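Local coordinates for Iron(III) ABC transporter, periplasmic iron-compound-binding protein (Vibrio cholerae, PDB 3TEF) that probably binds iron-loaded catecholate siderophores in the periplasm and delivers them to an ABC transporter for iron uptake, at residues D158-M163 with K214-V219. Numbering follows the deposited sequence.
Sequences DAMLVM and KTLLVV
Leu161 lays its CD2 methyl across Leu217, 3.6 Å from CB, and the two side chains meet at about a right angle. With CG anti to the backbone N (chi1 -171°) and chi2 at -65°, CD2 is the methyl turned toward Leu217. CD1 of Leu217 reaches back to Ala159 CB at 4.1 Å. The other face of the sheet holds a second apolar row. There Val162 CG2 packs on Leu216 CD1 at 3.6 Å, and the same leucine methyl lies 4.1 Å from Met160 CB.

Between the two rows, strands 158-163 and 215-219 pair in parallel. Both backbone polar atoms of Leu217 bond to strand 158-163: N donates to Met160 O (2.9 Å) and O accepts from Val162 N (2.8 Å). At the start of the pair, Lys214 N donates a hydrogen bond to Asp158 OD2 (3.3 Å) from above the carboxylate plane. Thr190 OG1 also bonds this oxygen.

The contact belongs to the mixed sheet of the C-terminal lobe in the two-lobed fold of periplasmic binding proteins. Strand 252-254 continues the sheet beyond 215-219, and strands 168-172 and 188-189 pair with 158-165. Helix 205-211 covers Met160 and Leu216, while Phe172 of strand 168-172 touches Leu161.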
# COMPACT_ATOMS: atom_id res chain seq x y z
N ASP A 158 -13.54 1.21 18.20
CA ASP A 158 -12.09 1.21 18.08
C ASP A 158 -11.59 0.00 17.31
O ASP A 158 -12.26 -1.02 17.21
CB ASP A 158 -11.45 1.25 19.47
CG ASP A 158 -11.84 0.05 20.33
OD1 ASP A 158 -13.00 -0.01 20.77
OD2 ASP A 158 -10.98 -0.83 20.56
N ALA A 159 -10.39 0.13 16.75
CA ALA A 159 -9.74 -1.00 16.10
C ALA A 159 -8.28 -0.99 16.48
O ALA A 159 -7.66 0.06 16.65
CB ALA A 159 -9.90 -0.93 14.60
N MET A 160 -7.72 -2.19 16.60
CA MET A 160 -6.30 -2.36 16.81
C MET A 160 -5.76 -3.00 15.56
O MET A 160 -6.32 -3.99 15.07
CB MET A 160 -6.05 -3.26 18.02
CG MET A 160 -4.58 -3.48 18.32
SD MET A 160 -4.32 -4.57 19.73
CE MET A 160 -4.93 -3.53 21.07
N LEU A 161 -4.69 -2.43 15.02
CA LEU A 161 -4.05 -2.98 13.83
C LEU A 161 -2.81 -3.71 14.30
O LEU A 161 -1.95 -3.12 14.94
CB LEU A 161 -3.67 -1.85 12.86
CG LEU A 161 -3.16 -2.15 11.45
CD1 LEU A 161 -1.81 -2.90 11.45
CD2 LEU A 161 -4.18 -2.91 10.62
N VAL A 162 -2.74 -5.01 14.01
CA VAL A 162 -1.61 -5.82 14.44
C VAL A 162 -0.96 -6.46 13.23
O VAL A 162 -1.64 -7.06 12.40
CB VAL A 162 -2.04 -6.93 15.42
CG1 VAL A 162 -0.83 -7.78 15.84
CG2 VAL A 162 -2.69 -6.32 16.65
N MET A 163 0.36 -6.34 13.14
CA MET A 163 1.10 -7.05 12.11
C MET A 163 1.85 -8.20 12.76
O MET A 163 2.34 -8.05 13.87
CB MET A 163 2.08 -6.12 11.40
CG MET A 163 2.90 -6.83 10.34
SD MET A 163 3.76 -5.65 9.30
CE MET A 163 2.92 -5.92 7.76
N LYS A 214 -12.24 -3.83 20.18
CA LYS A 214 -13.54 -4.23 19.67
C LYS A 214 -13.41 -4.83 18.28
O LYS A 214 -14.16 -5.74 17.89
CB LYS A 214 -14.50 -3.04 19.64
CG LYS A 214 -15.60 -3.07 20.69
CD LYS A 214 -15.17 -2.42 22.00
CE LYS A 214 -14.17 -3.27 22.77
NZ LYS A 214 -13.56 -2.52 23.90
N THR A 215 -12.45 -4.31 17.53
CA THR A 215 -12.15 -4.83 16.20
C THR A 215 -10.65 -5.05 16.11
O THR A 215 -9.85 -4.21 16.55
CB THR A 215 -12.56 -3.83 15.11
OG1 THR A 215 -13.99 -3.70 15.10
CG2 THR A 215 -12.10 -4.31 13.74
N LEU A 216 -10.27 -6.18 15.52
CA LEU A 216 -8.86 -6.54 15.42
C LEU A 216 -8.51 -6.79 13.95
O LEU A 216 -9.05 -7.71 13.32
CB LEU A 216 -8.58 -7.77 16.28
CG LEU A 216 -7.16 -8.29 16.48
CD1 LEU A 216 -6.21 -7.20 16.96
CD2 LEU A 216 -7.19 -9.45 17.46
N LEU A 217 -7.63 -5.96 13.41
CA LEU A 217 -7.22 -6.08 12.01
C LEU A 217 -5.81 -6.64 11.96
O LEU A 217 -4.88 -6.05 12.52
CB LEU A 217 -7.25 -4.71 11.33
CG LEU A 217 -8.56 -3.96 11.54
CD1 LEU A 217 -8.49 -2.52 11.04
CD2 LEU A 217 -9.69 -4.71 10.85
N VAL A 218 -5.64 -7.77 11.30
CA VAL A 218 -4.39 -8.49 11.35
C VAL A 218 -3.73 -8.53 9.98
O VAL A 218 -4.38 -8.87 8.99
CB VAL A 218 -4.62 -9.94 11.83
CG1 VAL A 218 -3.31 -10.73 11.83
CG2 VAL A 218 -5.26 -9.93 13.22
N VAL A 219 -2.45 -8.19 9.94
CA VAL A 219 -1.65 -8.24 8.72
C VAL A 219 -0.58 -9.33 8.86
O VAL A 219 0.33 -9.22 9.69
CB VAL A 219 -0.96 -6.87 8.44
CG1 VAL A 219 -0.10 -6.93 7.17
CG2 VAL A 219 -2.00 -5.74 8.34